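PDB 3MSZ: glutaredoxin 1 from Francisella tularensis subsp. tularensis, which probably reduces protein disulfides as a small thioredoxin-fold oxidoreductase of the glutaredoxin family and binds glutathione. Local coordinates for residues 12-17 / 60-65; 8-13 / 33-38. One frame throughout, in Å; residues are numbered along the deposited sequence.

Contact 1. Residues 12-17 / 60-65; sequences NGCPYC and STVPQI. With GSH (glutathione), chain D; CAC (cacodylate ion), chain C.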
ATOM      1  N   ASN A  12      -8.467  -0.301   9.569  1.00 30.17           N
ATOM      2  CA  ASN A  12      -9.187   0.859  10.135  1.00 27.48           C
ATOM      3  C   ASN A  12      -8.444   1.409  11.361  1.00 24.01           C
ATOM      4  O   ASN A  12      -7.800   0.651  12.094  1.00 23.20           O
ATOM      5  CB  ASN A  12     -10.622   0.465  10.519  1.00 34.24           C
ATOM      6  CG  ASN A  12     -11.448   0.026   9.318  1.00 35.73           C
ATOM      7  OD1 ASN A  12     -11.667   0.808   8.394  1.00 38.27           O
ATOM      8  ND2 ASN A  12     -11.898  -1.230   9.323  1.00 30.87           N
ATOM      9  N   GLY A  13      -8.516   2.722  11.580  1.00 22.18           N
ATOM     10  CA  GLY A  13      -7.811   3.365  12.683  1.00 25.87           C
ATOM     11  C   GLY A  13      -6.331   3.600  12.406  1.00 30.29           C
ATOM     12  O   GLY A  13      -5.550   3.866  13.324  1.00 29.95           O
ATOM     13  N   CYS A  14      -5.948   3.478  11.139  0.54 27.22           N
ATOM     14  CA  CYS A  14      -4.583   3.750  10.729  0.54 25.48           C
ATOM     15  C   CYS A  14      -4.564   5.013   9.864  0.54 23.99           C
ATOM     16  O   CYS A  14      -4.924   4.991   8.686  0.54 27.07           O
ATOM     17  CB  CYS A  14      -4.000   2.552   9.978  0.54 27.10           C
ATOM     18  SG  CYS A  14      -2.253   2.747   9.563  0.54 25.94           S
ATOM     19  N   PRO A  15      -4.193   6.139  10.470  1.00 25.50           N
ATOM     20  CA  PRO A  15      -4.208   7.402   9.728  1.00 23.23           C
ATOM     21  C   PRO A  15      -3.279   7.412   8.525  1.00 24.51           C
ATOM     22  O   PRO A  15      -3.625   8.025   7.505  1.00 21.40           O
ATOM     23  CB  PRO A  15      -3.792   8.426  10.787  1.00 27.42           C
ATOM     24  CG  PRO A  15      -4.355   7.849  12.079  1.00 28.88           C
ATOM     25  CD  PRO A  15      -4.073   6.348  11.926  1.00 27.83           C
ATOM     26  N   TYR A  16      -2.140   6.730   8.605  1.00 20.33           N
ATOM     27  CA  TYR A  16      -1.261   6.701   7.437  1.00 22.54           C
ATOM     28  C   TYR A  16      -1.903   5.960   6.276  1.00 23.39           C
ATOM     29  O   TYR A  16      -1.616   6.267   5.117  1.00 22.22           O
ATOM     30  CB  TYR A  16       0.117   6.126   7.760  1.00 22.72           C
ATOM     31  CG  TYR A  16       0.984   7.141   8.458  1.00 25.67           C
ATOM     32  CD1 TYR A  16       1.276   7.015   9.796  1.00 26.70           C
ATOM     33  CD2 TYR A  16       1.498   8.244   7.768  1.00 30.70           C
ATOM     34  CE1 TYR A  16       2.097   7.936  10.449  1.00 29.47           C
ATOM     35  CE2 TYR A  16       2.296   9.193   8.419  1.00 32.42           C
ATOM     36  CZ  TYR A  16       2.596   9.023   9.761  1.00 30.67           C
ATOM     37  OH  TYR A  16       3.379   9.933  10.438  1.00 34.44           O
ATOM     38  N   CYS A  17      -2.766   4.996   6.582  0.51 20.15           N
ATOM     39  CA  CYS A  17      -3.588   4.360   5.549  0.51 19.71           C
ATOM     40  C   CYS A  17      -4.545   5.370   4.920  0.51 21.37           C
ATOM     41  O   CYS A  17      -4.794   5.330   3.720  0.51 22.44           O
ATOM     42  CB  CYS A  17      -4.384   3.175   6.115  0.51 19.36           C
ATOM     43  SG  CYS A  17      -3.400   1.682   6.375  0.51 25.43           S
ATOM     44  N   SER A  60       5.954  -4.950   7.920  1.00 23.33           N
ATOM     45  CA  SER A  60       5.426  -5.253   9.241  1.00 19.70           C
ATOM     46  C   SER A  60       4.495  -4.146   9.709  0.84 25.37           C
ATOM     47  O   SER A  60       4.156  -4.069  10.886  0.76 17.89           O
ATOM     48  CB  SER A  60       6.574  -5.415  10.252  0.91 26.27           C
ATOM     49  OG  SER A  60       7.209  -4.172  10.444  1.00 29.88           O
ATOM     50  N   THR A  61       4.085  -3.297   8.777  1.00 23.90           N
ATOM     51  CA  THR A  61       3.123  -2.240   9.055  1.00 27.95           C
ATOM     52  C   THR A  61       2.188  -2.090   7.852  1.00 24.48           C
ATOM     53  O   THR A  61       2.441  -2.634   6.765  1.00 19.60           O
ATOM     54  CB  THR A  61       3.840  -0.885   9.295  1.00 27.35           C
ATOM     55  OG1 THR A  61       4.447  -0.428   8.075  1.00 27.61           O
ATOM     56  CG2 THR A  61       4.936  -1.043  10.361  1.00 30.53           C
ATOM     57  N   VAL A  62       1.102  -1.351   8.047  1.00 28.22           N
ATOM     58  CA  VAL A  62       0.290  -0.878   6.926  1.00 30.65           C
ATOM     59  C   VAL A  62       0.317   0.635   7.003  1.00 25.93           C
ATOM     60  O   VAL A  62       0.598   1.181   8.053  1.00 23.42           O
ATOM     61  CB  VAL A  62      -1.160  -1.389   6.988  1.00 28.58           C
ATOM     62  CG1 VAL A  62      -1.207  -2.863   6.568  1.00 26.41           C
ATOM     63  CG2 VAL A  62      -1.709  -1.197   8.410  1.00 27.59           C
ATOM     64  N   PRO A  63       0.038   1.315   5.883  1.00 28.38           N
ATOM     65  CA  PRO A  63      -0.354   0.721   4.600  1.00 25.18           C
ATOM     66  C   PRO A  63       0.823   0.085   3.834  1.00 23.98           C
ATOM     67  O   PRO A  63       1.984   0.437   4.057  1.00 21.75           O
ATOM     68  CB  PRO A  63      -0.880   1.937   3.820  1.00 21.91           C
ATOM     69  CG  PRO A  63       0.003   3.032   4.308  1.00 21.11           C
ATOM     70  CD  PRO A  63       0.206   2.780   5.775  1.00 23.03           C
ATOM     71  N   GLN A  64       0.491  -0.842   2.936  1.00 26.14           N
ATOM     72  CA  GLN A  64       1.413  -1.342   1.913  1.00 23.87           C
ATOM     73  C   GLN A  64       0.763  -1.120   0.553  1.00 24.03           C
ATOM     74  O   GLN A  64      -0.358  -1.579   0.283  1.00 22.85           O
ATOM     75  CB  GLN A  64       1.779  -2.831   2.108  1.00 18.58           C
ATOM     76  CG  GLN A  64       2.584  -3.117   3.411  1.00 22.03           C
ATOM     77  CD  GLN A  64       3.893  -2.317   3.540  1.00 22.84           C
ATOM     78  OE1 GLN A  64       4.334  -1.975   4.649  1.00 29.19           O
ATOM     79  NE2 GLN A  64       4.504  -2.004   2.412  1.00 18.65           N
ATOM     80  N   ILE A  65       1.499  -0.428  -0.312  1.00 22.49           N
ATOM     81  CA  ILE A  65       0.989  -0.006  -1.599  1.00 21.80           C
ATOM     82  C   ILE A  65       1.720  -0.712  -2.747  1.00 27.38           C
ATOM     83  O   ILE A  65       2.960  -0.748  -2.783  1.00 23.87           O
ATOM     84  CB  ILE A  65       1.183   1.519  -1.741  1.00 25.51           C
ATOM     85  CG1 ILE A  65       0.417   2.237  -0.622  1.00 27.11           C
ATOM     86  CG2 ILE A  65       0.756   1.990  -3.150  1.00 25.35           C
ATOM     87  CD1 ILE A  65       0.911   3.633  -0.348  1.00 29.84           C
TER
HETATM   88  N1  GSH D  92      10.544   4.602   9.210  1.00 58.88           N
HETATM   89  CA1 GSH D  92       9.161   4.440   8.793  1.00 56.34           C
HETATM   90  C1  GSH D  92       8.501   3.182   9.312  1.00 60.66           C
HETATM   91  O11 GSH D  92       9.034   2.059   9.134  1.00 61.79           O
HETATM   92  O12 GSH D  92       7.392   3.252   9.920  1.00 53.72           O
HETATM   93  CB1 GSH D  92       8.277   5.573   9.292  1.00 43.90           C
HETATM   94  CG1 GSH D  92       6.971   5.206   8.587  1.00 28.35           C
HETATM   95  CD1 GSH D  92       5.932   6.248   8.701  1.00 36.84           C
HETATM   96  OE1 GSH D  92       6.253   7.604   8.449  1.00 33.82           O
HETATM   97  N2  GSH D  92       4.758   5.718   9.017  1.00 39.34           N
HETATM   98  CA2 GSH D  92       4.424   4.463   8.391  1.00 37.86           C
HETATM   99  C2  GSH D  92       4.292   4.611   6.914  1.00 36.46           C
HETATM  100  O2  GSH D  92       3.361   3.807   6.195  1.00 28.35           O
HETATM  101  CB2 GSH D  92       3.105   3.979   8.946  1.00 50.59           C
HETATM  102  SG2 GSH D  92       3.355   2.798  10.292  1.00 60.55           S
HETATM  103  N3  GSH D  92       5.092   5.546   6.355  1.00 35.13           N
HETATM  104  CA3 GSH D  92       6.009   5.169   5.309  1.00 40.86           C
HETATM  105  C3  GSH D  92       6.852   3.935   5.641  1.00 56.09           C
HETATM  106  O31 GSH D  92       6.994   3.473   6.799  1.00 72.50           O
HETATM  107  O32 GSH D  92       7.450   3.311   4.754  1.00 47.86           O
HETATM  108 AS   CAC C  91       0.303  -0.804  12.499  1.00161.33          AS
HETATM  109  O1  CAC C  91      -0.601   0.669  12.670  1.00 83.18           O
HETATM  110  O2  CAC C  91       1.024  -0.718  10.936  1.00 35.09           O
HETATM  111  C1  CAC C  91       1.702  -0.923  13.875  1.00 85.65           C
HETATM  112  C2  CAC C  91      -0.871  -2.366  12.577  1.00 72.72           C
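Cys17 sets its sulfur against the N and CB side of the Pro63 ring. Cys17 SG lies 3.6 Å from Pro63 CB and also meets the side chain of Val62 at CB. With SG anti to the carbonyl carbon (chi1 -77°), the sulfur reaches both residues. Cys14 approaches from the N-cap position of the same helix, and Cys14 SG stands 3.6 Å from Val62 O. Both cysteines have two deposited conformers, and these sulfur distances hold for one of them. They form the CxxC pair, seen as a disulfide in a structure of this protein. The peptide bond before Pro63 is cis; this is the cis-proline of the thioredoxin fold, which faces the CxxC cysteines. Tyr16 CB meets Pro63 CD at 3.9 Å, and its phenol ring lies against glutathione. The ligand atom N2 sits 3.7 Å above the Tyr16 ring plane, over its centre. Pro63 CD touches glutathione O2 as well, at 3.3 Å. Val62 N donates a fairly straight bond to cacodylate O2 (3.0 Å, 159°). Pro63 also packs on Ile8. The start of helix 15-26 and the loop entering strand 64-67 thus close against strand 6-10, while Phe75 of helix 75-80 flanks Tyr16.

Contact 2. Residues 8-13 / 33-38; sequences IYTRNG and ETIIDD. With CAC (cacodylate ion), chain C.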
ATOM      1  N   ILE A   8      -3.885  -1.329  -2.335  0.69 24.43           N
ATOM      2  CA  ILE A   8      -3.488  -0.874  -1.010  0.69 21.80           C
ATOM      3  C   ILE A   8      -4.033  -1.779   0.087  0.69 23.81           C
ATOM      4  O   ILE A   8      -5.241  -2.045   0.154  0.69 24.06           O
ATOM      5  CB  ILE A   8      -4.003   0.549  -0.680  0.69 18.58           C
ATOM      6  CG1 ILE A   8      -3.886   1.468  -1.908  0.69 24.83           C
ATOM      7  CG2 ILE A   8      -3.201   1.120   0.490  0.69 16.25           C
ATOM      8  CD1 ILE A   8      -4.299   2.935  -1.640  0.69 23.65           C
ATOM      9  N   TYR A   9      -3.134  -2.214   0.962  1.00 22.36           N
ATOM     10  CA  TYR A   9      -3.500  -3.000   2.110  1.00 21.08           C
ATOM     11  C   TYR A   9      -3.514  -2.100   3.329  1.00 22.41           C
ATOM     12  O   TYR A   9      -2.534  -1.395   3.594  1.00 21.06           O
ATOM     13  CB  TYR A   9      -2.487  -4.137   2.281  1.00 21.71           C
ATOM     14  CG  TYR A   9      -2.562  -5.158   1.161  1.00 28.41           C
ATOM     15  CD1 TYR A   9      -3.444  -6.229   1.243  1.00 32.00           C
ATOM     16  CD2 TYR A   9      -1.730  -5.069   0.043  1.00 33.45           C
ATOM     17  CE1 TYR A   9      -3.514  -7.183   0.229  1.00 33.19           C
ATOM     18  CE2 TYR A   9      -1.797  -6.025  -0.996  1.00 31.84           C
ATOM     19  CZ  TYR A   9      -2.689  -7.083  -0.874  1.00 35.29           C
ATOM     20  OH  TYR A   9      -2.793  -8.042  -1.865  1.00 38.16           O
ATOM     21  N   THR A  10      -4.617  -2.153   4.082  1.00 17.09           N
ATOM     22  CA  THR A  10      -4.849  -1.215   5.149  1.00 13.53           C
ATOM     23  C   THR A  10      -5.516  -1.870   6.355  1.00 21.64           C
ATOM     24  O   THR A  10      -5.830  -3.059   6.346  1.00 23.29           O
ATOM     25  CB  THR A  10      -5.798  -0.070   4.678  1.00 21.96           C
ATOM     26  OG1 THR A  10      -7.077  -0.632   4.396  1.00 27.13           O
ATOM     27  CG2 THR A  10      -5.278   0.579   3.398  1.00 21.58           C
ATOM     28  N   ARG A  11      -5.690  -1.072   7.404  1.00 24.76           N
ATOM     29  CA  ARG A  11      -6.562  -1.424   8.513  1.00 25.61           C
ATOM     30  C   ARG A  11      -7.332  -0.139   8.892  1.00 29.77           C
ATOM     31  O   ARG A  11      -6.916   0.996   8.533  1.00 25.62           O
ATOM     32  CB  ARG A  11      -5.740  -1.966   9.692  1.00 21.32           C
ATOM     33  CG  ARG A  11      -4.996  -0.863  10.481  1.00 23.02           C
ATOM     34  CD  ARG A  11      -4.183  -1.480  11.630  1.00 23.65           C
ATOM     35  NE  ARG A  11      -3.394  -0.474  12.357  1.00 25.80           N
ATOM     36  CZ  ARG A  11      -3.893   0.408  13.231  1.00 26.90           C
ATOM     37  NH1 ARG A  11      -3.086   1.255  13.849  1.00 30.12           N
ATOM     38  NH2 ARG A  11      -5.197   0.434  13.510  1.00 27.76           N
ATOM     39  N   ASN A  12      -8.467  -0.301   9.569  1.00 30.17           N
ATOM     40  CA  ASN A  12      -9.187   0.859  10.135  1.00 27.48           C
ATOM     41  C   ASN A  12      -8.444   1.409  11.361  1.00 24.01           C
ATOM     42  O   ASN A  12      -7.800   0.651  12.094  1.00 23.20           O
ATOM     43  CB  ASN A  12     -10.622   0.465  10.519  1.00 34.24           C
ATOM     44  CG  ASN A  12     -11.448   0.026   9.318  1.00 35.73           C
ATOM     45  OD1 ASN A  12     -11.667   0.808   8.394  1.00 38.27           O
ATOM     46  ND2 ASN A  12     -11.898  -1.230   9.323  1.00 30.87           N
ATOM     47  N   GLY A  13      -8.516   2.722  11.580  1.00 22.18           N
ATOM     48  CA  GLY A  13      -7.811   3.365  12.683  1.00 25.87           C
ATOM     49  C   GLY A  13      -6.331   3.600  12.406  1.00 30.29           C
ATOM     50  O   GLY A  13      -5.550   3.866  13.324  1.00 29.95           O
ATOM     51  N   GLU A  33      -8.713  -1.545  -2.308  1.00 30.95           N
ATOM     52  CA  GLU A  33      -8.284  -1.604  -0.927  1.00 26.91           C
ATOM     53  C   GLU A  33      -8.626  -2.974  -0.352  1.00 26.49           C
ATOM     54  O   GLU A  33      -9.756  -3.464  -0.493  1.00 28.30           O
ATOM     55  CB  GLU A  33      -8.971  -0.505  -0.097  1.00 26.14           C
ATOM     56  CG  GLU A  33      -8.498  -0.453   1.372  1.00 30.36           C
ATOM     57  CD  GLU A  33      -9.269   0.588   2.217  1.00 37.77           C
ATOM     58  OE1 GLU A  33     -10.359   0.990   1.785  1.00 42.39           O
ATOM     59  OE2 GLU A  33      -8.802   0.998   3.320  1.00 35.45           O
ATOM     60  N   THR A  34      -7.658  -3.572   0.327  1.00 23.43           N
ATOM     61  CA  THR A  34      -7.915  -4.747   1.156  1.00 28.01           C
ATOM     62  C   THR A  34      -7.702  -4.383   2.620  1.00 29.89           C
ATOM     63  O   THR A  34      -6.590  -4.005   3.003  1.00 24.80           O
ATOM     64  CB  THR A  34      -6.954  -5.848   0.775  1.00 30.56           C
ATOM     65  OG1 THR A  34      -7.239  -6.236  -0.568  1.00 37.89           O
ATOM     66  CG2 THR A  34      -7.088  -7.058   1.694  1.00 34.50           C
ATOM     67  N   ILE A  35      -8.768  -4.470   3.421  1.00 30.24           N
ATOM     68  CA  ILE A  35      -8.721  -4.113   4.843  1.00 28.13           C
ATOM     69  C   ILE A  35      -8.496  -5.366   5.701  1.00 29.99           C
ATOM     70  O   ILE A  35      -9.248  -6.322   5.621  1.00 36.09           O
ATOM     71  CB  ILE A  35     -10.016  -3.458   5.328  1.00 28.18           C
ATOM     72  CG1 ILE A  35     -10.288  -2.154   4.579  1.00 29.46           C
ATOM     73  CG2 ILE A  35      -9.919  -3.128   6.822  1.00 30.18           C
ATOM     74  CD1 ILE A  35     -11.640  -1.532   4.920  1.00 33.11           C
ATOM     75  N   ILE A  36      -7.441  -5.355   6.502  0.55 26.45           N
ATOM     76  CA  ILE A  36      -7.153  -6.460   7.412  0.55 28.60           C
ATOM     77  C   ILE A  36      -7.001  -5.925   8.832  0.55 28.03           C
ATOM     78  O   ILE A  36      -5.906  -5.555   9.262  0.55 25.81           O
ATOM     79  CB  ILE A  36      -5.877  -7.202   6.993  0.55 28.77           C
ATOM     80  CG1 ILE A  36      -4.817  -6.204   6.512  0.55 26.13           C
ATOM     81  CG2 ILE A  36      -6.199  -8.199   5.893  0.55 29.63           C
ATOM     82  CD1 ILE A  36      -3.596  -6.844   5.834  0.55 33.85           C
ATOM     83  N   ASP A  37      -8.108  -5.864   9.558  1.00 29.11           N
ATOM     84  CA  ASP A  37      -8.104  -5.198  10.875  1.00 33.39           C
ATOM     85  C   ASP A  37      -7.423  -6.024  11.970  1.00 32.17           C
ATOM     86  O   ASP A  37      -6.655  -5.501  12.789  1.00 36.45           O
ATOM     87  CB  ASP A  37      -9.514  -4.788  11.314  1.00 37.74           C
ATOM     88  CG  ASP A  37      -9.942  -3.412  10.755  1.00 41.01           C
ATOM     89  OD1 ASP A  37      -9.115  -2.708  10.118  1.00 39.62           O
ATOM     90  OD2 ASP A  37     -11.116  -3.035  10.961  1.00 41.91           O
ATOM     91  N   ASP A  38      -7.654  -7.321  11.978  1.00 23.78           N
ATOM     92  CA  ASP A  38      -7.138  -8.053  13.141  1.00 32.89           C
ATOM     93  C   ASP A  38      -5.651  -8.421  13.084  1.00 31.88           C
ATOM     94  O   ASP A  38      -5.048  -8.602  12.005  1.00 34.01           O
ATOM     95  CB  ASP A  38      -8.036  -9.221  13.563  1.00 42.02           C
ATOM     96  CG  ASP A  38      -7.983 -10.366  12.603  1.00 61.41           C
ATOM     97  OD1 ASP A  38      -8.275 -10.127  11.411  1.00 72.28           O
ATOM     98  OD2 ASP A  38      -7.668 -11.500  13.037  1.00 65.55           O
TER
HETATM   99 AS   CAC C  91       0.303  -0.804  12.499  1.00161.33          AS
HETATM  100  O1  CAC C  91      -0.601   0.669  12.670  1.00 83.18           O
HETATM  101  O2  CAC C  91       1.024  -0.718  10.936  1.00 35.09           O
HETATM  102  C1  CAC C  91       1.702  -0.923  13.875  1.00 85.65           C
HETATM  103  C2  CAC C  91      -0.871  -2.366  12.577  1.00 72.72           C
HETATM  104  O   HOH W   1      -7.648  -1.835  12.626  1.00 34.33           O
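Asn12 and Asp37 join the loops that follow two parallel strands, 6-10 and 32-35, of a beta-alpha-beta unit whose crossover is helix 15-26. In the strands, Thr34 N donates to Ile8 O, Thr10 N to Thr34 O and Ile36 N to Thr10 O. This ladder pairs Ile8, Tyr9 and Thr10 with Glu33, Thr34 and Ile35.

The Glu33 side chain runs out extended, with CG anti to the backbone N (chi1 -177°). Glu33 CB lies 4.0 Å from Ile8 O. Glu33 CG and CD both lie 3.3 Å from Thr10 OG1. At the tip, Glu33 OE2 accepts a hydrogen bond from Thr10 OG1 (2.6 Å), on the anti side of the carboxylate. Lys21 of helix 15-26 forms a salt bridge with the same OE2, which probably steadies its negative charge.

On the other face of the sheet, Thr34 CB lies 3.6 Å from Tyr9 CD1, the two side chains running alongside each other. Phe45 of helix 39-50 meets the Tyr9 ring, and the Tyr9 hydroxyl bonds to Lys7. The Arg11 chain is extended from CG to NE, and NE and NH1 both donate to cacodylate O1 at the guanidinium edge.

Past the strands, the Asp37 carboxylate receives two N-H groups of Asn12, each on a syn side. Backbone N donates to OD1. The amide and carboxylate planes stand 74° apart, yet Asn12 ND2 still reaches Asp37 OD2 at 2.6 Å, with that oxygen close to the amide plane.

The centres of contacts 1 and 2 lie about 7 Å apart, on the same side of the chain's centre. Along the chain, 8-13 runs directly into 12-17, the two sharing Asn12 and Gly13. Helix 15-26 leads on to segment 33-38. Segment 60-65 comes last. Strand 6-10 has 32-35 on one side and 64-67 on the other, so both contacts reach one mixed sheet. They meet where Cys17 SG packs on Thr10 CB and where Tyr9 N probably bonds to Gln64 O. One cacodylate, probably from the crystallisation liquor, is held by Arg11 and Val62. The CxxC site with its glutathione pocket is therefore built at the carboxyl end of strand 6-10.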